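Local atomic coordinates of protein mini spindles (Drosophila melanogaster, PDB entry 5VJC), a protein that probably binds tubulin through its TOG domains and so promotes microtubule dynamics and the formation of the mitotic spindle. Residues 27-32 / 96-101; 187-192 / 221-226. All blocks are in the same frame, centred on the assembly; numbering follows the deposited sequence.

Both contacts belong to one all-helical TOG domain built from HEAT repeats, and they follow each other along the chain. Contact 1 comes first. It joins the loop between helices 13-22 and 36-48 to the C-terminal part of helix 89-99 and the residues around its end. Contact 2 opens and closes later, between helix 185-202 and the start of helix 224-241 with the loop leading into it. The two centres lie 25 Å apart, and the nearest atoms are about 10 Å apart, so the contacts do not touch and share no helix. Contact 1 fastens an early loop onto the solenoid, while contact 2 packs a helix against a later helix end and its loop.

Contact 1 (27-32 / 96-101); sequences LKWTFV and LTLRFY
Trp29 and Phe31 of loop 27-32 pack on Thr97, Leu98 and Tyr101 in a loop-to-helix contact of the HEAT-repeat TOG solenoid. The loop lies against the C-terminal part of helix 89-99 and the residues around its end. Trp29 is the centre of an inverse gamma turn. Its CG stands anti to the backbone N (chi1 -161°), which carries the indole toward the helix. There Trp29 NE1 donates to Thr97 OG1 over 2.9 Å. The N-H...O angle is 156°, and the acceptor lies close to the indole plane. Thr97 OG1 also bonds to Lys94 O in the preceding helical turn, so this hydroxyl serves both the loop and its own helix. Beside it, Trp29 CZ2 touches Leu98 CD2 at 3.8 Å, and the two side chains cross at about a right angle. Within the loop, Phe31 sets CE1 over one face of the indole. On the other segment, Tyr101 CE1 reaches the Phe31 edge near the ring plane, 3.7 Å from Phe31 CE2. The two rings are oblique, with planes 56° apart. Phe38 and His140 also meet the Phe31 ring, which places the contact between helices 36-48 and 131-142. Tyr101 OH hydrogen-bonds to His140 ND1 as well as to water 1. That water bridges back to the loop, donating to Phe31 O at 3.0 Å.

Contact 2 (187-192 / 221-226); sequences QRTECL and DRDNSV
Arg188 and Asp221 form a salt bridge at one side of a helix-to-helix contact in the HEAT-repeat solenoid of the TOG domain. Helix 185-202 here meets the N-terminal end of helix 224-241 and the loop leading into it. From CB, which points toward the other segment, the Arg188 chain runs through CG and CD and bends at chi3 (-62°). This bend brings NE and NH2 to the same carboxylate oxygen. NE makes a weak bond to Asp221 OD2, at 3.3 Å. NH2 donates to Asp221 OD2 over 3.2 Å, but the N-H...O angle is only 136°. Asp221 OD2 meets NH2 with its syn lone pair, and this oxygen sits out of the guanidinium plane. The remaining nitrogen, Arg188 NH1, bonds to Ser182 O, so the guanidinium group has a second partner outside the salt bridge. The other carboxylate oxygen, Asp221 OD1, accepts from Asp223 N at 2.8 Å, an Asx turn. Asp221 thus uses one oxygen within its own loop and the other for the arginine. Asp223 is the N-cap of helix 224-241: its OD1 accepts from Ser225 N, and more weakly from Val226 N.

Next to the salt bridge the helices pack closely, with the CA atoms of Thr189 and Val226 4.6 Å apart. Thr189 OG1 bonds within its own helix to Ala185 O and lies against Val226 CG2. The Thr189 methyl, CG2, rests on Ser225 O at 3.5 Å. One turn on, Leu192 crosses Val226 at about a right angle, with Leu192 CD1 3.8 Å from Val226 CG1 and 3.6 Å from Val226 O.

Contact 1 (27-32 / 96-101)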
ATOM      1  N   LEU A  27       2.248 -16.448  12.767  1.00 31.91           N
ATOM      2  CA  LEU A  27       2.573 -15.033  12.891  1.00 33.61           C
ATOM      3  C   LEU A  27       1.620 -14.163  12.093  1.00 35.09           C
ATOM      4  O   LEU A  27       1.304 -14.462  10.945  1.00 29.48           O
ATOM      5  CB  LEU A  27       4.010 -14.769  12.430  1.00 34.06           C
ATOM      6  CG  LEU A  27       5.068 -15.430  13.308  1.00 38.95           C
ATOM      7  CD1 LEU A  27       6.443 -15.371  12.672  1.00 38.55           C
ATOM      8  CD2 LEU A  27       5.080 -14.757  14.669  1.00 48.71           C
ATOM      9  N   LYS A  28       1.161 -13.079  12.701  1.00 34.38           N
ATOM     10  CA  LYS A  28       0.464 -12.069  11.933  1.00 32.32           C
ATOM     11  C   LYS A  28       1.446 -11.421  10.951  1.00 32.92           C
ATOM     12  O   LYS A  28       2.591 -11.128  11.304  1.00 26.89           O
ATOM     13  CB  LYS A  28      -0.163 -11.033  12.860  1.00 38.38           C
ATOM     14  CG  LYS A  28      -1.271 -10.241  12.213  1.00 38.55           C
ATOM     15  CD  LYS A  28      -1.721  -9.126  13.131  1.00 46.90           C
ATOM     16  CE  LYS A  28      -2.604  -8.133  12.392  1.00 50.75           C
ATOM     17  NZ  LYS A  28      -2.540  -6.801  13.061  1.00 52.42           N
ATOM     18  N   TRP A  29       1.006 -11.226   9.710  1.00 32.36           N
ATOM     19  CA  TRP A  29       1.879 -10.677   8.680  1.00 32.76           C
ATOM     20  C   TRP A  29       2.079  -9.178   8.836  1.00 35.40           C
ATOM     21  O   TRP A  29       1.517  -8.377   8.079  1.00 32.88           O
ATOM     22  CB  TRP A  29       1.330 -10.973   7.290  1.00 28.75           C
ATOM     23  CG  TRP A  29       2.385 -10.850   6.229  1.00 29.40           C
ATOM     24  CD1 TRP A  29       2.614  -9.775   5.401  1.00 25.61           C
ATOM     25  CD2 TRP A  29       3.372 -11.844   5.885  1.00 27.53           C
ATOM     26  NE1 TRP A  29       3.671 -10.053   4.559  1.00 27.04           N
ATOM     27  CE2 TRP A  29       4.154 -11.311   4.840  1.00 24.46           C
ATOM     28  CE3 TRP A  29       3.658 -13.136   6.360  1.00 27.34           C
ATOM     29  CZ2 TRP A  29       5.207 -12.027   4.253  1.00 26.72           C
ATOM     30  CZ3 TRP A  29       4.721 -13.846   5.779  1.00 30.54           C
ATOM     31  CH2 TRP A  29       5.482 -13.284   4.742  1.00 28.65           C
ATOM     32  N   THR A  30       2.891  -8.808   9.817  1.00 33.67           N
ATOM     33  CA  THR A  30       3.180  -7.411  10.112  1.00 32.24           C
ATOM     34  C   THR A  30       4.597  -7.318  10.651  1.00 40.78           C
ATOM     35  O   THR A  30       4.997  -8.132  11.486  1.00 41.14           O
ATOM     36  CB  THR A  30       2.191  -6.815  11.142  1.00 39.36           C
ATOM     37  OG1 THR A  30       2.676  -5.542  11.580  1.00 42.04           O
ATOM     38  CG2 THR A  30       2.066  -7.723  12.354  1.00 39.11           C
ATOM     39  N   PHE A  31       5.364  -6.355  10.154  1.00 36.48           N
ATOM     40  CA  PHE A  31       6.761  -6.218  10.549  1.00 39.97           C
ATOM     41  C   PHE A  31       7.367  -4.914  10.061  1.00 43.57           C
ATOM     42  O   PHE A  31       6.877  -4.310   9.110  1.00 40.76           O
ATOM     43  CB  PHE A  31       7.599  -7.382  10.014  1.00 40.76           C
ATOM     44  CG  PHE A  31       7.295  -7.738   8.585  1.00 38.56           C
ATOM     45  CD1 PHE A  31       6.466  -8.818   8.288  1.00 33.72           C
ATOM     46  CD2 PHE A  31       7.832  -6.999   7.543  1.00 36.27           C
ATOM     47  CE1 PHE A  31       6.189  -9.167   6.974  1.00 30.47           C
ATOM     48  CE2 PHE A  31       7.549  -7.330   6.232  1.00 38.79           C
ATOM     49  CZ  PHE A  31       6.725  -8.419   5.946  1.00 32.45           C
ATOM     50  N   VAL A  32       8.443  -4.498  10.722  1.00 41.16           N
ATOM     51  CA  VAL A  32       9.233  -3.362  10.283  1.00 43.92           C
ATOM     52  C   VAL A  32      10.079  -3.798   9.101  1.00 45.07           C
ATOM     53  O   VAL A  32      10.054  -3.194   8.035  1.00 40.06           O
ATOM     54  CB  VAL A  32      10.147  -2.830  11.408  1.00 44.15           C
ATOM     55  CG1 VAL A  32      11.186  -1.868  10.843  1.00 48.41           C
ATOM     56  CG2 VAL A  32       9.324  -2.166  12.500  1.00 48.19           C
ATOM     57  N   LEU A  96       4.809 -10.620  -2.573  1.00 24.15           N
ATOM     58  CA  LEU A  96       5.214  -9.333  -3.127  1.00 26.91           C
ATOM     59  C   LEU A  96       5.664  -8.379  -2.014  1.00 22.98           C
ATOM     60  O   LEU A  96       6.624  -7.640  -2.207  1.00 28.72           O
ATOM     61  CB  LEU A  96       4.087  -8.737  -3.980  1.00 25.10           C
ATOM     62  CG  LEU A  96       3.937  -9.615  -5.232  1.00 24.22           C
ATOM     63  CD1 LEU A  96       2.576  -9.472  -5.870  1.00 26.08           C
ATOM     64  CD2 LEU A  96       5.088  -9.325  -6.245  1.00 28.12           C
ATOM     65  N   THR A  97       5.025  -8.424  -0.847  1.00 20.30           N
ATOM     66  CA  THR A  97       5.447  -7.555   0.251  1.00 23.71           C
ATOM     67  C   THR A  97       6.905  -7.849   0.640  1.00 32.32           C
ATOM     68  O   THR A  97       7.631  -6.934   1.041  1.00 27.01           O
ATOM     69  CB  THR A  97       4.553  -7.676   1.522  1.00 23.06           C
ATOM     70  OG1 THR A  97       4.727  -8.956   2.146  1.00 24.82           O
ATOM     71  CG2 THR A  97       3.053  -7.422   1.199  1.00 20.10           C
ATOM     72  N   LEU A  98       7.347  -9.103   0.512  1.00 20.36           N
ATOM     73  CA  LEU A  98       8.769  -9.392   0.741  1.00 28.75           C
ATOM     74  C   LEU A  98       9.663  -8.722  -0.308  1.00 31.21           C
ATOM     75  O   LEU A  98      10.693  -8.156   0.022  1.00 29.99           O
ATOM     76  CB  LEU A  98       9.024 -10.899   0.753  1.00 32.00           C
ATOM     77  CG  LEU A  98       8.290 -11.672   1.837  1.00 27.43           C
ATOM     78  CD1 LEU A  98       8.542 -13.161   1.607  1.00 31.77           C
ATOM     79  CD2 LEU A  98       8.754 -11.256   3.250  1.00 29.88           C
ATOM     80  N   ARG A  99       9.234  -8.767  -1.568  1.00 38.86           N
ATOM     81  CA  ARG A  99       9.942  -8.123  -2.673  1.00 37.97           C
ATOM     82  C   ARG A  99       9.978  -6.597  -2.584  1.00 43.21           C
ATOM     83  O   ARG A  99      10.789  -5.948  -3.252  1.00 39.26           O
ATOM     84  CB  ARG A  99       9.310  -8.529  -4.014  1.00 39.05           C
ATOM     85  CG  ARG A  99       9.625  -9.972  -4.375  1.00 39.78           C
ATOM     86  CD  ARG A  99      11.070 -10.226  -4.019  1.00 43.32           C
ATOM     87  NE  ARG A  99      11.420 -11.627  -3.817  1.00 51.34           N
ATOM     88  CZ  ARG A  99      10.852 -12.440  -2.936  1.00 47.66           C
ATOM     89  NH1 ARG A  99       9.850 -12.021  -2.178  1.00 49.70           N
ATOM     90  NH2 ARG A  99      11.271 -13.700  -2.832  1.00 53.36           N
ATOM     91  N   PHE A 100       9.094  -6.020  -1.781  1.00 33.82           N
ATOM     92  CA  PHE A 100       9.121  -4.573  -1.597  1.00 36.52           C
ATOM     93  C   PHE A 100      10.331  -4.128  -0.774  1.00 37.22           C
ATOM     94  O   PHE A 100      10.709  -2.961  -0.819  1.00 43.18           O
ATOM     95  CB  PHE A 100       7.833  -4.088  -0.940  1.00 30.57           C
ATOM     96  CG  PHE A 100       6.618  -4.202  -1.829  1.00 31.06           C
ATOM     97  CD1 PHE A 100       6.750  -4.347  -3.199  1.00 28.85           C
ATOM     98  CD2 PHE A 100       5.343  -4.180  -1.284  1.00 28.67           C
ATOM     99  CE1 PHE A 100       5.626  -4.451  -4.022  1.00 25.61           C
ATOM    100  CE2 PHE A 100       4.212  -4.284  -2.100  1.00 27.05           C
ATOM    101  CZ  PHE A 100       4.359  -4.419  -3.467  1.00 28.77           C
ATOM    102  N   TYR A 101      10.937  -5.047  -0.027  1.00 37.83           N
ATOM    103  CA  TYR A 101      12.098  -4.702   0.798  1.00 39.48           C
ATOM    104  C   TYR A 101      13.422  -4.977   0.093  1.00 45.84           C
ATOM    105  O   TYR A 101      14.479  -4.535   0.542  1.00 48.97           O
ATOM    106  CB  TYR A 101      12.037  -5.447   2.126  1.00 36.54           C
ATOM    107  CG  TYR A 101      10.919  -4.930   2.988  1.00 35.83           C
ATOM    108  CD1 TYR A 101       9.630  -5.438   2.861  1.00 37.13           C
ATOM    109  CD2 TYR A 101      11.133  -3.897   3.887  1.00 35.14           C
ATOM    110  CE1 TYR A 101       8.589  -4.957   3.633  1.00 34.70           C
ATOM    111  CE2 TYR A 101      10.097  -3.403   4.660  1.00 37.16           C
ATOM    112  CZ  TYR A 101       8.831  -3.943   4.532  1.00 34.02           C
ATOM    113  OH  TYR A 101       7.804  -3.464   5.303  1.00 34.66           O
TER
HETATM  114  O   HOH W   1       7.275  -1.827   7.392  1.00 48.05           O

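Contact 2 (187-192 / 221-226)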
ATOM      1  N   GLN A 187       9.029  10.162   1.446  1.00 29.05           N
ATOM      2  CA  GLN A 187       7.885   9.394   1.938  1.00 27.58           C
ATOM      3  C   GLN A 187       6.833  10.324   2.525  1.00 27.64           C
ATOM      4  O   GLN A 187       5.653  10.209   2.194  1.00 24.45           O
ATOM      5  CB  GLN A 187       8.313   8.366   2.994  1.00 28.24           C
ATOM      6  CG  GLN A 187       7.203   7.438   3.447  1.00 32.76           C
ATOM      7  CD  GLN A 187       6.748   6.483   2.354  1.00 28.41           C
ATOM      8  OE1 GLN A 187       7.334   6.434   1.273  1.00 28.07           O
ATOM      9  NE2 GLN A 187       5.697   5.718   2.634  1.00 29.49           N
ATOM     10  N   ARG A 188       7.258  11.253   3.384  1.00 23.79           N
ATOM     11  CA  ARG A 188       6.299  12.197   3.979  1.00 25.25           C
ATOM     12  C   ARG A 188       5.618  13.033   2.890  1.00 25.81           C
ATOM     13  O   ARG A 188       4.398  13.199   2.892  1.00 23.71           O
ATOM     14  CB  ARG A 188       6.977  13.103   5.014  1.00 29.67           C
ATOM     15  CG  ARG A 188       7.547  12.336   6.216  1.00 29.33           C
ATOM     16  CD  ARG A 188       7.844  13.250   7.406  1.00 32.38           C
ATOM     17  NE  ARG A 188       8.846  14.272   7.118  1.00 33.82           N
ATOM     18  CZ  ARG A 188      10.154  14.038   7.058  1.00 38.34           C
ATOM     19  NH1 ARG A 188      10.623  12.807   7.259  1.00 36.62           N
ATOM     20  NH2 ARG A 188      11.005  15.030   6.796  1.00 35.80           N
ATOM     21  N   THR A 189       6.401  13.513   1.929  1.00 29.87           N
ATOM     22  CA  THR A 189       5.853  14.315   0.839  1.00 28.23           C
ATOM     23  C   THR A 189       4.809  13.558   0.007  1.00 29.19           C
ATOM     24  O   THR A 189       3.727  14.084  -0.267  1.00 27.81           O
ATOM     25  CB  THR A 189       6.957  14.809  -0.097  1.00 27.91           C
ATOM     26  OG1 THR A 189       7.941  15.510   0.674  1.00 35.58           O
ATOM     27  CG2 THR A 189       6.386  15.733  -1.170  1.00 32.81           C
ATOM     28  N   GLU A 190       5.132  12.334  -0.397  1.00 24.40           N
ATOM     29  CA  GLU A 190       4.235  11.581  -1.274  1.00 27.96           C
ATOM     30  C   GLU A 190       2.979  11.134  -0.533  1.00 24.44           C
ATOM     31  O   GLU A 190       1.882  11.121  -1.105  1.00 25.46           O
ATOM     32  CB  GLU A 190       4.963  10.370  -1.884  1.00 24.44           C
ATOM     33  CG  GLU A 190       6.068  10.748  -2.888  1.00 28.92           C
ATOM     34  CD  GLU A 190       5.519  11.419  -4.158  1.00 30.84           C
ATOM     35  OE1 GLU A 190       4.288  11.393  -4.360  1.00 29.62           O
ATOM     36  OE2 GLU A 190       6.321  11.964  -4.945  1.00 34.42           O
ATOM     37  N   CYS A 191       3.117  10.807   0.750  1.00 23.68           N
ATOM     38  CA  CYS A 191       1.943  10.463   1.540  1.00 23.29           C
ATOM     39  C   CYS A 191       1.046  11.684   1.702  1.00 25.92           C
ATOM     40  O   CYS A 191      -0.172  11.573   1.579  1.00 20.64           O
ATOM     41  CB  CYS A 191       2.335   9.878   2.905  1.00 24.10           C
ATOM     42  SG  CYS A 191       2.922   8.154   2.793  1.00 26.55           S
ATOM     43  N   LEU A 192       1.633  12.855   1.939  1.00 25.10           N
ATOM     44  CA  LEU A 192       0.818  14.077   2.003  1.00 22.11           C
ATOM     45  C   LEU A 192       0.024  14.342   0.707  1.00 25.40           C
ATOM     46  O   LEU A 192      -1.177  14.609   0.768  1.00 25.42           O
ATOM     47  CB  LEU A 192       1.693  15.285   2.334  1.00 24.68           C
ATOM     48  CG  LEU A 192       2.124  15.367   3.801  1.00 27.14           C
ATOM     49  CD1 LEU A 192       3.369  16.278   3.971  1.00 27.51           C
ATOM     50  CD2 LEU A 192       0.958  15.816   4.688  1.00 27.68           C
ATOM     51  N   ASP A 221       7.840  21.606   8.525  1.00 51.30           N
ATOM     52  CA  ASP A 221       8.955  20.739   8.142  1.00 48.90           C
ATOM     53  C   ASP A 221      10.064  21.556   7.483  1.00 50.06           C
ATOM     54  O   ASP A 221       9.790  22.523   6.775  1.00 50.76           O
ATOM     55  CB  ASP A 221       8.483  19.633   7.195  1.00 41.44           C
ATOM     56  CG  ASP A 221       9.465  18.480   7.109  1.00 42.27           C
ATOM     57  OD1 ASP A 221      10.478  18.600   6.385  1.00 44.29           O
ATOM     58  OD2 ASP A 221       9.225  17.452   7.765  1.00 37.65           O
ATOM     59  N   ARG A 222      11.314  21.174   7.721  1.00 65.57           N
ATOM     60  CA  ARG A 222      12.434  21.923   7.161  1.00 68.85           C
ATOM     61  C   ARG A 222      12.576  21.637   5.675  1.00 70.64           C
ATOM     62  O   ARG A 222      12.956  22.520   4.898  1.00 71.05           O
ATOM     63  CB  ARG A 222      13.736  21.595   7.894  1.00 75.98           C
ATOM     64  CG  ARG A 222      14.291  22.773   8.684  1.00 85.38           C
ATOM     65  CD  ARG A 222      15.334  22.344   9.708  1.00 94.60           C
ATOM     66  NE  ARG A 222      15.324  23.228  10.871  1.00105.38           N
ATOM     67  CZ  ARG A 222      16.315  23.330  11.753  1.00109.24           C
ATOM     68  NH1 ARG A 222      17.418  22.610  11.610  1.00111.05           N
ATOM     69  NH2 ARG A 222      16.204  24.164  12.779  1.00108.04           N
ATOM     70  N   ASP A 223      12.260  20.402   5.287  1.00 56.95           N
ATOM     71  CA  ASP A 223      12.287  20.012   3.884  1.00 49.78           C
ATOM     72  C   ASP A 223      11.183  20.743   3.135  1.00 49.87           C
ATOM     73  O   ASP A 223       9.996  20.602   3.457  1.00 50.40           O
ATOM     74  CB  ASP A 223      12.135  18.491   3.744  1.00 49.65           C
ATOM     75  CG  ASP A 223      12.388  18.008   2.332  1.00 49.46           C
ATOM     76  OD1 ASP A 223      11.484  18.152   1.480  1.00 50.95           O
ATOM     77  OD2 ASP A 223      13.490  17.480   2.076  1.00 54.70           O
ATOM     78  N   ASN A 224      11.575  21.525   2.134  1.00 46.41           N
ATOM     79  CA  ASN A 224      10.634  22.373   1.406  1.00 46.19           C
ATOM     80  C   ASN A 224       9.557  21.591   0.644  1.00 41.05           C
ATOM     81  O   ASN A 224       8.486  22.117   0.368  1.00 42.36           O
ATOM     82  CB  ASN A 224      11.388  23.283   0.429  1.00 51.50           C
ATOM     83  CG  ASN A 224      12.231  24.349   1.138  1.00 58.72           C
ATOM     84  OD1 ASN A 224      11.800  24.936   2.133  1.00 55.83           O
ATOM     85  ND2 ASN A 224      13.434  24.605   0.616  1.00 49.84           N
ATOM     86  N   SER A 225       9.839  20.341   0.297  1.00 44.11           N
ATOM     87  CA  SER A 225       8.853  19.548  -0.433  1.00 42.03           C
ATOM     88  C   SER A 225       7.757  19.058   0.503  1.00 37.24           C
ATOM     89  O   SER A 225       6.588  18.967   0.120  1.00 35.67           O
ATOM     90  CB  SER A 225       9.520  18.371  -1.144  1.00 40.59           C
ATOM     91  OG  SER A 225      10.267  18.829  -2.263  1.00 49.75           O
ATOM     92  N   VAL A 226       8.137  18.753   1.737  1.00 31.62           N
ATOM     93  CA  VAL A 226       7.170  18.341   2.737  1.00 29.97           C
ATOM     94  C   VAL A 226       6.267  19.522   3.102  1.00 35.59           C
ATOM     95  O   VAL A 226       5.043  19.381   3.202  1.00 31.88           O
ATOM     96  CB  VAL A 226       7.860  17.794   4.001  1.00 29.66           C
ATOM     97  CG1 VAL A 226       6.833  17.320   5.004  1.00 28.26           C
ATOM     98  CG2 VAL A 226       8.818  16.639   3.637  1.00 29.04           C
TER